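Possible TctC subunit of the Tripartite Tricarboxylate Transport(TTT) Family (PDB 6HKE) probably serves as the periplasmic substrate-binding protein of a tripartite tricarboxylate transporter, capturing malate for high-affinity uptake of C4-dicarboxylates. Local coordinates at residues A39-T44 and S260-Q265; A106-M111 and A237-F242; L140-A145 and V164-V169. The protein carries 2 engineered substitutions. All coordinates share one frame; numbering follows the deposited sequence.

Contact 1 (A39-T44 and S260-Q265)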
loop_
_atom_site.group_PDB
_atom_site.type_symbol
_atom_site.label_atom_id
_atom_site.label_comp_id
_atom_site.label_asym_id
_atom_site.label_seq_id
_atom_site.Cartn_x
_atom_site.Cartn_y
_atom_site.Cartn_z
ATOM N N ALA A 39 8.453 -14.882 5.418
ATOM C CA ALA A 39 8.554 -16.166 6.166
ATOM C C ALA A 39 8.776 -17.325 5.183
ATOM O O ALA A 39 9.690 -18.139 5.432
ATOM C CB ALA A 39 7.353 -16.409 7.046
ATOM N N GLU A 40 8.049 -17.368 4.063
ATOM C CA GLU A 40 8.202 -18.469 3.074
ATOM C C GLU A 40 9.537 -18.312 2.346
ATOM O O GLU A 40 10.142 -19.341 2.042
ATOM C CB GLU A 40 7.006 -18.522 2.123
ATOM C CG GLU A 40 5.726 -19.018 2.789
ATOM C CD GLU A 40 5.655 -20.509 3.105
ATOM O OE1 GLU A 40 6.717 -21.119 3.297
ATOM O OE2 GLU A 40 4.533 -21.069 3.140
ATOM N N MET A 41 10.005 -17.075 2.137
ATOM C CA MET A 41 11.266 -16.762 1.409
ATOM C C MET A 41 12.465 -17.459 2.076
ATOM O O MET A 41 13.376 -17.875 1.346
ATOM C CB MET A 41 11.513 -15.253 1.339
ATOM C CG MET A 41 10.790 -14.571 0.186
ATOM S SD MET A 41 10.834 -12.743 0.274
ATOM C CE MET A 41 12.513 -12.410 -0.258
ATOM N N ALA A 42 12.474 -17.604 3.404
ATOM C CA ALA A 42 13.588 -18.230 4.149
ATOM C C ALA A 42 13.912 -19.629 3.588
ATOM O O ALA A 42 15.084 -20.001 3.624
ATOM C CB ALA A 42 13.265 -18.266 5.628
ATOM N N LYS A 43 12.928 -20.359 3.058
ATOM C CA LYS A 43 13.096 -21.736 2.494
ATOM C C LYS A 43 14.010 -21.727 1.263
ATOM O O LYS A 43 14.729 -22.712 1.057
ATOM C CB LYS A 43 11.743 -22.345 2.133
ATOM C CG LYS A 43 10.838 -22.580 3.329
ATOM C CD LYS A 43 9.578 -23.347 2.985
ATOM C CE LYS A 43 8.630 -23.452 4.161
ATOM N NZ LYS A 43 7.234 -23.691 3.720
ATOM N N THR A 44 13.999 -20.666 0.466
ATOM C CA THR A 44 14.878 -20.552 -0.726
ATOM C C THR A 44 16.232 -19.971 -0.309
ATOM O O THR A 44 17.255 -20.398 -0.842
ATOM C CB THR A 44 14.171 -19.754 -1.830
ATOM O OG1 THR A 44 12.950 -20.443 -2.041
ATOM C CG2 THR A 44 14.951 -19.676 -3.122
ATOM N N SER A 260 9.392 -15.526 -5.739
ATOM C CA SER A 260 8.583 -16.286 -6.718
ATOM C C SER A 260 8.117 -17.595 -6.077
ATOM O O SER A 260 6.924 -17.913 -6.182
ATOM C CB SER A 260 9.332 -16.538 -7.983
ATOM O OG SER A 260 8.419 -16.801 -9.022
ATOM N N ARG A 261 9.032 -18.321 -5.438
ATOM C CA ARG A 261 8.744 -19.652 -4.834
ATOM C C ARG A 261 7.816 -19.467 -3.626
ATOM O O ARG A 261 6.945 -20.350 -3.406
ATOM C CB ARG A 261 10.076 -20.353 -4.557
ATOM C CG ARG A 261 10.776 -20.777 -5.843
ATOM C CD ARG A 261 12.266 -21.055 -5.720
ATOM N NE ARG A 261 12.471 -22.191 -4.836
ATOM C CZ ARG A 261 12.390 -23.474 -5.187
ATOM N NH1 ARG A 261 12.131 -23.832 -6.436
ATOM N NH2 ARG A 261 12.572 -24.403 -4.269
ATOM N N ALA A 262 7.951 -18.346 -2.895
ATOM C CA ALA A 262 7.092 -17.973 -1.744
ATOM C C ALA A 262 5.645 -17.735 -2.217
ATOM O O ALA A 262 4.688 -18.243 -1.568
ATOM C CB ALA A 262 7.638 -16.750 -1.042
ATOM N N LEU A 263 5.487 -16.958 -3.285
ATOM C CA LEU A 263 4.180 -16.668 -3.928
ATOM C C LEU A 263 3.498 -17.975 -4.384
ATOM O O LEU A 263 2.270 -18.009 -4.384
ATOM C CB LEU A 263 4.430 -15.724 -5.109
ATOM C CG LEU A 263 4.853 -14.314 -4.720
ATOM C CD1 LEU A 263 5.093 -13.471 -5.958
ATOM C CD2 LEU A 263 3.815 -13.678 -3.807
ATOM N N ASP A 264 4.268 -19.015 -4.717
ATOM C CA ASP A 264 3.752 -20.345 -5.149
ATOM C C ASP A 264 3.269 -21.188 -3.968
ATOM O O ASP A 264 2.608 -22.183 -4.240
ATOM C CB ASP A 264 4.830 -21.167 -5.859
ATOM C CG ASP A 264 5.238 -20.575 -7.184
ATOM O OD1 ASP A 264 4.392 -19.862 -7.790
ATOM O OD2 ASP A 264 6.399 -20.812 -7.577
ATOM N N GLN A 265 3.621 -20.850 -2.723
ATOM C CA GLN A 265 3.174 -21.620 -1.536
ATOM C C GLN A 265 1.659 -21.464 -1.379
ATOM O O GLN A 265 1.164 -20.338 -1.457
ATOM C CB GLN A 265 3.863 -21.166 -0.257
ATOM C CG GLN A 265 5.349 -21.463 -0.217
ATOM C CD GLN A 265 5.602 -22.872 -0.676
ATOM O OE1 GLN A 265 6.027 -23.098 -1.807
ATOM N NE2 GLN A 265 5.274 -23.826 0.173
#
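The guanidinium of R261 meets T44 at its edge: the hydroxyl OG1 of T44 lies in the guanidinium plane, 3.3 Å from R261 NE, and takes a weak hydrogen bond with an N-H...O angle of 151°. T44 presents OG1 because that atom stands anti to the carbonyl carbon (chi1 -56°), while CG2 of the same threonine rests against CD of R261 at 4.0 Å. The second flat group, the carboxylate of E40, lies against the aliphatic part of Q265, with E40 OE2 3.5 Å from Q265 CB and E40 CD 3.5 Å from Q265 CG. A bend at chi2 (-73°) folds the E40 chain back toward its own helix, where K43 NZ donates to the syn lone pair of OE1 at 2.7 Å. This salt bridge, one turn along, probably steadies the carboxylate beside Q265. Between these two polar ends the helices come closest at a small residue: the methyl CB of A262 sits 3.7 Å from E40 CB and 4.0 Å from M41 CG. R261 and K43 are exposed, whereas A262 and M41 are buried. The contact thus joins the C-terminal part of helix 29-45 to the C-terminal part of helix 249-263, with I37 also against A262, M41 reaching A258 and V259, and E40 extending onto D267 and V268 of the following helix 266-274.

Contact 2 (A106-M111 and A237-F242)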
loop_
_atom_site.group_PDB
_atom_site.type_symbol
_atom_site.label_atom_id
_atom_site.label_comp_id
_atom_site.label_asym_id
_atom_site.label_seq_id
_atom_site.Cartn_x
_atom_site.Cartn_y
_atom_site.Cartn_z
ATOM N N ALA A 106 11.331 -7.434 -6.678
ATOM C CA ALA A 106 10.116 -8.235 -6.932
ATOM C C ALA A 106 8.831 -7.471 -6.580
ATOM O O ALA A 106 8.740 -6.941 -5.453
ATOM C CB ALA A 106 10.208 -9.506 -6.131
ATOM N N LEU A 107 7.856 -7.468 -7.497
ATOM C CA LEU A 107 6.428 -7.229 -7.157
ATOM C C LEU A 107 5.976 -8.330 -6.192
ATOM O O LEU A 107 6.205 -9.504 -6.499
ATOM C CB LEU A 107 5.572 -7.259 -8.417
ATOM C CG LEU A 107 4.088 -6.989 -8.201
ATOM C CD1 LEU A 107 3.847 -5.610 -7.594
ATOM C CD2 LEU A 107 3.358 -7.126 -9.521
ATOM N N LEU A 108 5.409 -7.950 -5.046
ATOM C CA LEU A 108 4.911 -8.891 -4.009
ATOM C C LEU A 108 3.423 -9.153 -4.202
ATOM O O LEU A 108 3.002 -10.322 -4.079
ATOM C CB LEU A 108 5.138 -8.258 -2.641
ATOM C CG LEU A 108 6.593 -7.976 -2.313
ATOM C CD1 LEU A 108 6.722 -7.490 -0.873
ATOM C CD2 LEU A 108 7.422 -9.229 -2.553
ATOM N N THR A 109 2.662 -8.086 -4.446
ATOM C CA THR A 109 1.199 -8.125 -4.616
ATOM C C THR A 109 0.707 -6.812 -5.216
ATOM O O THR A 109 1.489 -5.834 -5.334
ATOM C CB THR A 109 0.493 -8.420 -3.286
ATOM O OG1 THR A 109 -0.863 -8.756 -3.598
ATOM C CG2 THR A 109 0.533 -7.269 -2.299
ATOM N N GLU A 110 -0.557 -6.837 -5.612
ATOM C CA GLU A 110 -1.324 -5.683 -6.123
ATOM C C GLU A 110 -2.730 -5.891 -5.590
ATOM O O GLU A 110 -3.170 -7.051 -5.527
ATOM C CB GLU A 110 -1.279 -5.621 -7.652
ATOM C CG GLU A 110 -1.847 -4.334 -8.234
ATOM C CD GLU A 110 -1.249 -3.937 -9.578
ATOM O OE1 GLU A 110 -0.694 -4.844 -10.273
ATOM O OE2 GLU A 110 -1.317 -2.716 -9.918
ATOM N N MET A 111 -3.366 -4.818 -5.151
ATOM C CA MET A 111 -4.728 -4.895 -4.595
ATOM C C MET A 111 -5.421 -3.548 -4.769
ATOM O O MET A 111 -4.782 -2.491 -4.776
ATOM C CB MET A 111 -4.634 -5.263 -3.115
ATOM C CG MET A 111 -4.051 -4.161 -2.255
ATOM S SD MET A 111 -3.846 -4.733 -0.558
ATOM C CE MET A 111 -2.299 -5.629 -0.657
ATOM N N ALA A 237 -3.024 -0.513 -5.818
ATOM C CA ALA A 237 -1.923 -0.418 -4.844
ATOM C C ALA A 237 -1.014 -1.625 -5.023
ATOM O O ALA A 237 -1.341 -2.703 -4.530
ATOM C CB ALA A 237 -2.467 -0.335 -3.439
ATOM N N TRP A 238 0.105 -1.440 -5.698
ATOM C CA TRP A 238 1.165 -2.469 -5.800
ATOM C C TRP A 238 2.056 -2.323 -4.572
ATOM O O TRP A 238 2.214 -1.189 -4.045
ATOM C CB TRP A 238 1.946 -2.349 -7.110
ATOM C CG TRP A 238 2.412 -0.964 -7.428
ATOM C CD1 TRP A 238 1.772 -0.033 -8.193
ATOM C CD2 TRP A 238 3.649 -0.365 -7.008
ATOM N NE1 TRP A 238 2.523 1.112 -8.266
ATOM C CE2 TRP A 238 3.681 0.935 -7.550
ATOM C CE3 TRP A 238 4.721 -0.796 -6.221
ATOM C CZ2 TRP A 238 4.730 1.817 -7.304
ATOM C CZ3 TRP A 238 5.780 0.056 -6.016
ATOM C CH2 TRP A 238 5.780 1.350 -6.548
ATOM N N THR A 239 2.569 -3.447 -4.100
ATOM C CA THR A 239 3.593 -3.495 -3.037
ATOM C C THR A 239 4.809 -4.205 -3.627
ATOM O O THR A 239 4.613 -5.201 -4.330
ATOM C CB THR A 239 2.976 -4.112 -1.782
ATOM O OG1 THR A 239 2.084 -3.110 -1.284
ATOM C CG2 THR A 239 3.997 -4.524 -0.742
ATOM N N GLY A 240 6.008 -3.704 -3.330
ATOM C CA GLY A 240 7.256 -4.206 -3.915
ATOM C C GLY A 240 8.351 -4.411 -2.889
ATOM O O GLY A 240 8.367 -3.695 -1.844
ATOM N N LEU A 241 9.263 -5.330 -3.218
ATOM C CA LEU A 241 10.546 -5.554 -2.506
ATOM C C LEU A 241 11.653 -4.879 -3.322
ATOM O O LEU A 241 11.756 -5.175 -4.516
ATOM C CB LEU A 241 10.768 -7.060 -2.349
ATOM C CG LEU A 241 11.961 -7.461 -1.489
ATOM C CD1 LEU A 241 11.819 -6.949 -0.056
ATOM C CD2 LEU A 241 12.121 -8.972 -1.511
ATOM N N PHE A 242 12.396 -3.962 -2.697
ATOM C CA PHE A 242 13.553 -3.227 -3.272
ATOM C C PHE A 242 14.798 -3.404 -2.393
ATOM O O PHE A 242 14.662 -3.660 -1.184
ATOM C CB PHE A 242 13.263 -1.726 -3.336
ATOM C CG PHE A 242 11.987 -1.335 -4.036
ATOM C CD1 PHE A 242 10.754 -1.563 -3.446
ATOM C CD2 PHE A 242 12.023 -0.702 -5.265
ATOM C CE1 PHE A 242 9.582 -1.177 -4.082
ATOM C CE2 PHE A 242 10.852 -0.300 -5.885
ATOM C CZ PHE A 242 9.636 -0.542 -5.297
#
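A classic beta bulge breaks the pairing: two consecutive residues, L108 and T109, stand opposite the single T239, and the register slips by one. The carbonyl O of T239 serves both amides: L108 N donates to it at 3.0 Å, T109 N only weakly at 3.5 Å. The extra residue turns the L108 side chain toward the partner strand, where CD1 meets T239 CG2 at 4.0 Å and CD2 meets L241 CB at the same distance. On the face shared with W238 and E110, L107 has CG anti to its amide nitrogen (chi1 -178°), which carries CD1 across to W238 CB at 3.8 Å, the two side chains crossing at about a right angle. The strands are antiparallel and belong to the mixed sheet of this type II periplasmic binding protein; regular pairing resumes on each side of the bulge, with A106 and L241 bonded both ways and L241 N to A106 O nearly straight at 178°. Beyond it, T239 N to T109 O measures 2.9 Å, and M111 and A237 are again bonded both ways. E110 OE2 lies at the edge of the indole of W238, whose NE1 is bonded to E297 on helix 287-305. T109 and T239 lie side by side on the face that also carries M111; T109 OG1 is bonded to L278 O, while T239 packs on the malate-binding H80 and M111 lies near Q192, which also binds malate.

Contact 3 (L140-A145 and V164-V169)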
loop_
_atom_site.group_PDB
_atom_site.type_symbol
_atom_site.label_atom_id
_atom_site.label_comp_id
_atom_site.label_asym_id
_atom_site.label_seq_id
_atom_site.Cartn_x
_atom_site.Cartn_y
_atom_site.Cartn_z
ATOM N N LEU A 140 -14.825 17.348 9.875
ATOM C CA LEU A 140 -14.483 15.981 9.402
ATOM C C LEU A 140 -12.977 15.737 9.529
ATOM O O LEU A 140 -12.184 16.675 9.316
ATOM C CB LEU A 140 -14.956 15.802 7.958
ATOM C CG LEU A 140 -16.467 15.867 7.754
ATOM C CD1 LEU A 140 -16.823 15.324 6.387
ATOM C CD2 LEU A 140 -17.225 15.106 8.836
ATOM N N ASN A 141 -12.633 14.498 9.876
ATOM C CA ASN A 141 -11.254 13.974 10.002
ATOM C C ASN A 141 -11.104 12.781 9.060
ATOM O O ASN A 141 -11.856 11.792 9.211
ATOM C CB ASN A 141 -10.933 13.549 11.438
ATOM C CG ASN A 141 -11.028 14.678 12.443
ATOM O OD1 ASN A 141 -11.568 14.489 13.523
ATOM N ND2 ASN A 141 -10.515 15.844 12.100
ATOM N N VAL A 142 -10.170 12.883 8.119
ATOM C CA VAL A 142 -9.786 11.784 7.195
ATOM C C VAL A 142 -8.482 11.197 7.718
ATOM O O VAL A 142 -7.555 11.948 7.995
ATOM C CB VAL A 142 -9.657 12.272 5.744
ATOM C CG1 VAL A 142 -9.411 11.123 4.782
ATOM C CG2 VAL A 142 -10.884 13.048 5.328
ATOM N N ALA A 143 -8.438 9.892 7.878
ATOM C CA ALA A 143 -7.249 9.170 8.371
ATOM C C ALA A 143 -6.350 8.823 7.181
ATOM O O ALA A 143 -6.867 8.410 6.128
ATOM C CB ALA A 143 -7.682 7.952 9.147
ATOM N N HIS A 144 -5.040 8.984 7.351
ATOM C CA HIS A 144 -3.999 8.471 6.418
ATOM C C HIS A 144 -2.760 8.121 7.248
ATOM O O HIS A 144 -2.744 8.477 8.446
ATOM C CB HIS A 144 -3.727 9.496 5.318
ATOM C CG HIS A 144 -3.235 10.802 5.834
ATOM N ND1 HIS A 144 -1.917 11.002 6.177
ATOM C CD2 HIS A 144 -3.872 11.974 6.059
ATOM C CE1 HIS A 144 -1.745 12.249 6.586
ATOM N NE2 HIS A 144 -2.940 12.876 6.527
ATOM N N ALA A 145 -1.780 7.450 6.640
ATOM C CA ALA A 145 -0.485 7.074 7.245
ATOM C C ALA A 145 0.670 7.929 6.690
ATOM O O ALA A 145 1.815 7.423 6.629
ATOM C CB ALA A 145 -0.253 5.608 7.006
ATOM N N VAL A 164 -13.408 18.682 -2.134
ATOM C CA VAL A 164 -13.491 18.896 -0.665
ATOM C C VAL A 164 -12.070 18.815 -0.103
ATOM O O VAL A 164 -11.280 18.019 -0.618
ATOM C CB VAL A 164 -14.421 17.860 -0.011
ATOM C CG1 VAL A 164 -15.822 17.919 -0.608
ATOM C CG2 VAL A 164 -13.866 16.445 -0.109
ATOM N N ASP A 165 -11.760 19.622 0.907
ATOM C CA ASP A 165 -10.452 19.590 1.607
ATOM C C ASP A 165 -10.695 19.512 3.111
ATOM O O ASP A 165 -10.439 20.472 3.829
ATOM C CB ASP A 165 -9.568 20.780 1.223
ATOM C CG ASP A 165 -8.108 20.574 1.599
ATOM O OD1 ASP A 165 -7.652 19.399 1.608
ATOM O OD2 ASP A 165 -7.430 21.585 1.885
ATOM N N PRO A 166 -11.180 18.361 3.630
ATOM C CA PRO A 166 -11.272 18.137 5.073
ATOM C C PRO A 166 -9.888 17.985 5.716
ATOM O O PRO A 166 -8.936 17.727 5.003
ATOM C CB PRO A 166 -12.038 16.812 5.203
ATOM C CG PRO A 166 -11.773 16.103 3.892
ATOM C CD PRO A 166 -11.622 17.194 2.853
ATOM N N THR A 167 -9.811 18.121 7.038
ATOM C CA THR A 167 -8.597 17.836 7.846
ATOM C C THR A 167 -8.119 16.390 7.616
ATOM O O THR A 167 -8.953 15.470 7.695
ATOM C CB THR A 167 -8.865 18.045 9.338
ATOM O OG1 THR A 167 -9.471 19.330 9.443
ATOM C CG2 THR A 167 -7.614 17.954 10.183
ATOM N N GLY A 168 -6.817 16.203 7.389
ATOM C CA GLY A 168 -6.158 14.886 7.445
ATOM C C GLY A 168 -5.612 14.656 8.840
ATOM O O GLY A 168 -5.137 15.625 9.444
ATOM N N VAL A 169 -5.736 13.438 9.363
ATOM C CA VAL A 169 -5.142 13.009 10.663
ATOM C C VAL A 169 -4.130 11.922 10.314
ATOM O O VAL A 169 -4.499 10.873 9.777
ATOM C CB VAL A 169 -6.223 12.535 11.659
ATOM C CG1 VAL A 169 -5.655 12.176 13.019
ATOM C CG2 VAL A 169 -7.317 13.568 11.843
#
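V142 and P166 form the tight part of this contact: V142 CG2 lies 3.5 Å from P166 CG, closer than usual for two carbons. With CG1 anti to the amide nitrogen (chi1 -174°), the other methyl, CG2, is the one that bears on the proline ring. L140 CB adds a looser touch on P166 CB at 4.1 Å. Three backbone bonds tie the parallel strands, V142 N to T167 O at 2.9 Å, V169 N to V142 O at 2.7 Å and H144 N to V169 O at 3.1 Å. At the far end the H144 imidazole has V169 O over one face, offset toward the rim, and G168 CA at its edge, 3.9 Å from NE2; ND1 bonds to the backbone of G146. The more solvent-exposed part is the N141, T167 and V169 side, where the N141 amide rests loosely on T167, ND2 3.9 Å from T167 CB; the close touch there is V169 CG2 on N141 CB at 3.6 Å. Strand 141-144 runs into A145 of the malate pocket, and H144 packs on the malate-binding S151. Helix 150-162 connects the two strands in a right-handed beta-alpha-beta crossover and covers the face that carries V142. V142 packs on its C155, H144 stacks edge-to-face with its Y152, P166 reaches N159 and, on helix 126-136, V133, while strand 188-192 borders strand 141-144 on its other edge.

Contacts 1 and 2 adjoin, their centres about 15 Å apart: L263 CD2 packs at 3.5 Å on L108 O, and M41 CE at 3.7 Å on L241 CD2, so the helix pair of contact 1 lies against the strand pair of contact 2. Contact 3 stands on the other side of the chain's centre from contact 1, about 38 Å from contact 1 and about 26 Å from contact 2, centre to centre; with contact 2 it shares the branched mixed sheet. Malate lies near contacts 2 and 3: the T239 side chain is about 6 Å from bound D-malate, while A145 of contact 3 touches it and the H144 side chain is about 7 Å away. Contact 1 lies away from the pocket.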